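Local coordinates for first ORF in transposon ISC1904 (Sulfolobus solfataricus, PDB 3ILX), which probably binds DNA and exchanges DNA strands in transposition, this piece being the part that holds its resolvase-type N-terminal domain, at residues Val5-Arg10 and Lys32-Val37; Val24-Glu29 and Ile68-Asp73. All coordinates share one frame; numbering follows the deposited sequence.

In the fold
From the N terminus the chain runs along strand 4-11, forms helix 19-30 and turns back into strand 36-41. Contact 1 closes this first loop by setting 32-37 beside 5-10. Contact 2 closes a longer one, from helix residues 24-29 to 68-73 at the end of strand 64-69. The helical segment lies inside the first loop and its partner beyond it, so the two contacts cross. Strand 4-11 lies between strands 36-41 and 64-69 in the parallel sheet and so links both contacts. Glu28 of the helix packs on Val37 of strand 36-41, and Ile68 bonds through its backbone to Ile6 and Tyr8 of strand 4-11.

Contact 1: residues Val5-Arg10 and Lys32-Val37; sequences VILYAR and KEYDLV
Ile6 and Leu7 pair in parallel with Leu36 and Val37, where loop residues 32-35 lead into strand 36-41. Val5 O accepts two bonds, from Asp35 N at 2.7 Å and, longer, from Leu36 N at 3.3 Å. The first donor lies in the carbonyl plane, the second is tilted 23° from it. Leu7 N bonds to Leu36 O at 2.9 Å. The Asp35 side chain crosses that of Val5 at about a right angle: Asp35 OD2 accepts a nearly straight bond from Val5 N at 2.7 Å through its anti lone pair. This pairing completes the first beta-alpha-beta unit of the resolvase-type fold, and helix 19-30 covers the face that carries Leu7 and Val37. On that face Leu7 CD1 sits over the Tyr34 ring, 3.8 Å from its centroid, in a CH-pi contact. Tyr34 CG stands between its own backbone N and carbonyl carbon (chi1 51°), which brings the ring under this methyl. Leu7 CD1 also touches Val37 CG2 at 4.1 Å. With an alanine in place of Leu7, the Tyr34 face would probably lose its methyl cover, leaving the ring freer to turn. On the other face Ile6 CD1 meets Leu36 CD2 at 4.2 Å.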
loop_
_atom_site.group_PDB
_atom_site.type_symbol
_atom_site.label_atom_id
_atom_site.label_comp_id
_atom_site.label_asym_id
_atom_site.label_seq_id
_atom_site.Cartn_x
_atom_site.Cartn_y
_atom_site.Cartn_z
ATOM N N VAL A 5 24.441 2.293 -3.325
ATOM C CA VAL A 5 24.005 1.863 -2.007
ATOM C C VAL A 5 23.428 3.038 -1.248
ATOM O O VAL A 5 24.126 4.013 -0.963
ATOM C CB VAL A 5 25.142 1.217 -1.175
ATOM C CG1 VAL A 5 24.613 0.828 0.181
ATOM C CG2 VAL A 5 25.654 -0.013 -1.877
ATOM N N ILE A 6 22.150 2.918 -0.904
ATOM C CA ILE A 6 21.364 4.040 -0.402
ATOM C C ILE A 6 20.741 3.754 0.962
ATOM O O ILE A 6 20.074 2.707 1.159
ATOM C CB ILE A 6 20.215 4.355 -1.376
ATOM C CG1 ILE A 6 20.754 4.634 -2.799
ATOM C CG2 ILE A 6 19.395 5.548 -0.893
ATOM C CD1 ILE A 6 19.611 4.973 -3.824
ATOM N N LEU A 7 20.924 4.686 1.892
ATOM C CA LEU A 7 20.241 4.647 3.179
ATOM C C LEU A 7 18.955 5.465 3.088
ATOM O O LEU A 7 18.952 6.590 2.596
ATOM C CB LEU A 7 21.140 5.187 4.281
ATOM C CG LEU A 7 22.562 4.635 4.287
ATOM C CD1 LEU A 7 23.359 5.252 5.405
ATOM C CD2 LEU A 7 22.558 3.118 4.409
ATOM N N TYR A 8 17.853 4.880 3.537
ATOM C CA TYR A 8 16.605 5.612 3.514
ATOM C C TYR A 8 16.103 5.790 4.944
ATOM O O TYR A 8 15.939 4.822 5.678
ATOM C CB TYR A 8 15.548 4.925 2.655
ATOM C CG TYR A 8 14.287 5.768 2.659
ATOM C CD1 TYR A 8 14.150 6.829 1.786
ATOM C CD2 TYR A 8 13.274 5.553 3.602
ATOM C CE1 TYR A 8 13.033 7.635 1.801
ATOM C CE2 TYR A 8 12.122 6.362 3.615
ATOM C CZ TYR A 8 12.015 7.396 2.724
ATOM O OH TYR A 8 10.870 8.208 2.729
ATOM N N ALA A 9 15.852 7.030 5.343
ATOM C CA ALA A 9 15.381 7.269 6.702
ATOM C C ALA A 9 14.151 8.163 6.667
ATOM O O ALA A 9 14.058 9.034 5.825
ATOM C CB ALA A 9 16.473 7.913 7.552
ATOM N N ARG A 10 13.235 7.963 7.607
ATOM C CA ARG A 10 11.974 8.697 7.623
ATOM C C ARG A 10 11.432 8.811 9.047
ATOM O O ARG A 10 11.465 7.844 9.808
ATOM C CB ARG A 10 10.918 7.968 6.733
ATOM C CG ARG A 10 9.605 8.795 6.452
ATOM C CD ARG A 10 8.376 7.935 6.056
ATOM N NE ARG A 10 8.185 6.736 6.916
ATOM C CZ ARG A 10 7.463 6.727 8.028
ATOM N NH1 ARG A 10 6.875 7.854 8.471
ATOM N NH2 ARG A 10 7.377 5.606 8.737
ATOM N N LYS A 32 28.674 1.056 6.776
ATOM C CA LYS A 32 29.777 1.992 6.698
ATOM C C LYS A 32 29.986 2.537 5.288
ATOM O O LYS A 32 30.406 3.674 5.137
ATOM C CB LYS A 32 31.046 1.326 7.180
ATOM C CG LYS A 32 31.110 1.109 8.680
ATOM C CD LYS A 32 32.571 0.857 9.081
ATOM C CE LYS A 32 33.495 1.939 8.501
ATOM N NZ LYS A 32 34.853 1.941 9.106
ATOM N N GLU A 33 29.722 1.714 4.274
ATOM C CA GLU A 33 29.890 2.100 2.869
ATOM C C GLU A 33 28.548 2.371 2.222
ATOM O O GLU A 33 27.766 1.443 1.927
ATOM C CB GLU A 33 30.634 1.028 2.065
ATOM C CG GLU A 33 32.051 1.432 1.622
ATOM C CD GLU A 33 32.997 1.719 2.777
ATOM O OE1 GLU A 33 32.615 1.519 3.952
ATOM O OE2 GLU A 33 34.136 2.145 2.511
ATOM N N TYR A 34 28.266 3.644 1.997
ATOM C CA TYR A 34 27.016 3.991 1.315
ATOM C C TYR A 34 27.308 5.121 0.371
ATOM O O TYR A 34 28.246 5.879 0.576
ATOM C CB TYR A 34 25.921 4.366 2.319
ATOM C CG TYR A 34 26.379 5.386 3.306
ATOM C CD1 TYR A 34 26.113 6.749 3.118
ATOM C CD2 TYR A 34 27.108 4.995 4.429
ATOM C CE1 TYR A 34 26.571 7.700 4.036
ATOM C CE2 TYR A 34 27.559 5.921 5.341
ATOM C CZ TYR A 34 27.293 7.262 5.147
ATOM O OH TYR A 34 27.771 8.139 6.084
ATOM N N ASP A 35 26.481 5.220 -0.664
ATOM C CA ASP A 35 26.634 6.228 -1.712
ATOM C C ASP A 35 25.777 7.473 -1.459
ATOM O O ASP A 35 26.203 8.577 -1.694
ATOM C CB ASP A 35 26.307 5.586 -3.055
ATOM C CG ASP A 35 27.329 4.534 -3.436
ATOM O OD1 ASP A 35 28.518 4.912 -3.581
ATOM O OD2 ASP A 35 26.963 3.340 -3.539
ATOM N N LEU A 36 24.580 7.276 -0.931
ATOM C CA LEU A 36 23.660 8.375 -0.737
ATOM C C LEU A 36 22.757 8.102 0.479
ATOM O O LEU A 36 22.497 6.938 0.821
ATOM C CB LEU A 36 22.858 8.570 -2.032
ATOM C CG LEU A 36 21.676 9.510 -2.115
ATOM C CD1 LEU A 36 22.145 10.929 -2.382
ATOM C CD2 LEU A 36 20.754 9.011 -3.222
ATOM N N VAL A 37 22.328 9.181 1.138
ATOM C CA VAL A 37 21.331 9.162 2.198
ATOM C C VAL A 37 20.135 9.989 1.719
ATOM O O VAL A 37 20.292 11.140 1.308
ATOM C CB VAL A 37 21.873 9.750 3.517
ATOM C CG1 VAL A 37 20.815 9.631 4.604
ATOM C CG2 VAL A 37 23.158 9.036 3.924
#

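Contact 2: residues Val24-Glu29 and Ile68-Asp73; sequences VKYLEE and ITAYPD
Ile68 O lies 4.2 Å from Leu27 CD1 and accepts a backbone hydrogen bond from Tyr8 N. The polar carbonyl is thus held by the neighbouring strand, while the helix brings only a methyl to it. Leu27 carries most of the contact. Its CG is anti to the carbonyl carbon (chi1 -73°), and the side chain reaches from the helix to the end of strand 64-69. There its two methyls divide the work. CD1 is the methyl at Ile68 O; Leu27 CD2 sits over the face of the peptide group that joins Thr69 to Ala70, 3.7 Å from Ala70 N and 3.8 Å from Thr69 C. Leu27 CD2 also meets Ile68 CG2 at 4.3 Å and Ala70 CB at 4.4 Å. Thr69 directs its CB away from the helix, and its OG1 bonds to Tyr8 O. Tyr26, one residue before Leu27, adds a looser touch. Ala70 CB lies at the edge of the Tyr26 ring, near its plane, 4.5 Å from Tyr26 CE2. The two segments meet through van der Waals contacts, of methyl groups with side chains and with the peptide backbone. Further round the helix, Val24 and Glu28 lean on Ala9, Leu7 and Val37, so the helix spans three strands. A helix packed on one face of a parallel sheet, over strands in the order 36-41, 4-11 and 64-69, fits the alpha/beta fold of the resolvase N-terminal domain.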
loop_
_atom_site.group_PDB
_atom_site.type_symbol
_atom_site.label_atom_id
_atom_site.label_comp_id
_atom_site.label_asym_id
_atom_site.label_seq_id
_atom_site.Cartn_x
_atom_site.Cartn_y
_atom_site.Cartn_z
ATOM N N VAL A 24 19.433 8.399 10.947
ATOM C CA VAL A 24 20.482 8.425 9.949
ATOM C C VAL A 24 21.808 7.900 10.543
ATOM O O VAL A 24 22.485 7.040 9.964
ATOM C CB VAL A 24 20.619 9.839 9.381
ATOM C CG1 VAL A 24 21.902 9.992 8.576
ATOM C CG2 VAL A 24 19.370 10.169 8.528
ATOM N N LYS A 25 22.144 8.394 11.723
ATOM C CA LYS A 25 23.376 8.035 12.387
ATOM C C LYS A 25 23.382 6.559 12.712
ATOM O O LYS A 25 24.412 5.892 12.577
ATOM C CB LYS A 25 23.514 8.866 13.656
ATOM C CG LYS A 25 24.915 8.911 14.244
ATOM C CD LYS A 25 25.033 10.002 15.322
ATOM C CE LYS A 25 24.030 9.782 16.458
ATOM N NZ LYS A 25 24.578 8.816 17.470
ATOM N N TYR A 26 22.230 6.033 13.116
ATOM C CA TYR A 26 22.163 4.612 13.413
ATOM C C TYR A 26 22.457 3.785 12.151
ATOM O O TYR A 26 23.229 2.818 12.193
ATOM C CB TYR A 26 20.815 4.238 14.022
ATOM C CG TYR A 26 20.555 2.742 14.020
ATOM C CD1 TYR A 26 21.365 1.860 14.759
ATOM C CD2 TYR A 26 19.522 2.211 13.266
ATOM C CE1 TYR A 26 21.128 0.478 14.736
ATOM C CE2 TYR A 26 19.272 0.839 13.253
ATOM C CZ TYR A 26 20.072 -0.014 13.982
ATOM O OH TYR A 26 19.799 -1.363 13.933
ATOM N N LEU A 27 21.857 4.214 11.036
ATOM C CA LEU A 27 22.015 3.564 9.739
ATOM C C LEU A 27 23.466 3.552 9.311
ATOM O O LEU A 27 23.997 2.516 8.891
ATOM C CB LEU A 27 21.157 4.265 8.664
ATOM C CG LEU A 27 19.642 4.046 8.740
ATOM C CD1 LEU A 27 18.960 4.774 7.605
ATOM C CD2 LEU A 27 19.270 2.559 8.677
ATOM N N GLU A 28 24.109 4.706 9.443
ATOM C CA GLU A 28 25.497 4.857 9.068
ATOM C C GLU A 28 26.446 3.994 9.900
ATOM O O GLU A 28 27.435 3.488 9.368
ATOM C CB GLU A 28 25.892 6.346 9.058
ATOM C CG GLU A 28 25.111 7.073 7.958
ATOM C CD GLU A 28 25.265 8.579 7.950
ATOM O OE1 GLU A 28 25.840 9.145 8.912
ATOM O OE2 GLU A 28 24.778 9.200 6.970
ATOM N N GLU A 29 26.135 3.786 11.178
ATOM C CA GLU A 29 26.950 2.894 12.009
ATOM C C GLU A 29 26.849 1.437 11.589
ATOM O O GLU A 29 27.794 0.666 11.787
ATOM C CB GLU A 29 26.599 3.036 13.483
ATOM C CG GLU A 29 27.418 4.104 14.164
ATOM C CD GLU A 29 26.632 4.914 15.184
ATOM O OE1 GLU A 29 25.455 4.580 15.471
ATOM O OE2 GLU A 29 27.220 5.884 15.716
ATOM N N ILE A 68 19.073 0.414 2.380
ATOM C CA ILE A 68 19.077 0.034 3.795
ATOM C C ILE A 68 18.158 0.982 4.589
ATOM O O ILE A 68 18.186 2.201 4.422
ATOM C CB ILE A 68 20.492 -0.028 4.390
ATOM C CG1 ILE A 68 21.379 -1.011 3.584
ATOM C CG2 ILE A 68 20.442 -0.456 5.880
ATOM C CD1 ILE A 68 22.250 -0.377 2.590
ATOM N N THR A 69 17.286 0.385 5.392
ATOM C CA THR A 69 16.348 1.159 6.188
ATOM C C THR A 69 16.276 0.488 7.556
ATOM O O THR A 69 16.701 -0.688 7.704
ATOM C CB THR A 69 14.988 1.371 5.394
ATOM O OG1 THR A 69 14.220 2.413 6.000
ATOM C CG2 THR A 69 14.190 0.095 5.295
ATOM N N ALA A 70 15.842 1.236 8.577
ATOM C CA ALA A 70 15.829 0.707 9.954
ATOM C C ALA A 70 14.865 -0.479 10.173
ATOM O O ALA A 70 15.183 -1.457 10.878
ATOM C CB ALA A 70 15.545 1.839 10.952
ATOM N N TYR A 71 13.678 -0.364 9.587
ATOM C CA TYR A 71 12.673 -1.424 9.568
ATOM C C TYR A 71 11.669 -1.162 8.429
ATOM O O TYR A 71 11.666 -0.054 7.832
ATOM C CB TYR A 71 12.004 -1.608 10.953
ATOM C CG TYR A 71 11.737 -0.310 11.691
ATOM C CD1 TYR A 71 10.539 0.384 11.484
ATOM C CD2 TYR A 71 12.673 0.229 12.592
ATOM C CE1 TYR A 71 10.264 1.566 12.159
ATOM C CE2 TYR A 71 12.412 1.441 13.253
ATOM C CZ TYR A 71 11.201 2.103 13.014
ATOM O OH TYR A 71 10.874 3.297 13.643
ATOM N N PRO A 72 10.832 -2.174 8.103
ATOM C CA PRO A 72 10.050 -2.070 6.859
ATOM C C PRO A 72 9.125 -0.829 6.769
ATOM O O PRO A 72 9.055 -0.190 5.687
ATOM C CB PRO A 72 9.247 -3.394 6.827
ATOM C CG PRO A 72 10.170 -4.396 7.637
ATOM C CD PRO A 72 10.699 -3.504 8.750
ATOM N N ASP A 73 8.461 -0.458 7.880
ATOM C CA ASP A 73 7.508 0.689 7.818
ATOM C C ASP A 73 8.183 2.059 7.663
ATOM O O ASP A 73 7.512 3.061 7.379
ATOM C CB ASP A 73 6.452 0.667 8.937
ATOM C CG ASP A 73 6.902 1.385 10.196
ATOM O OD1 ASP A 73 8.117 1.664 10.338
ATOM O OD2 ASP A 73 6.035 1.657 11.064
#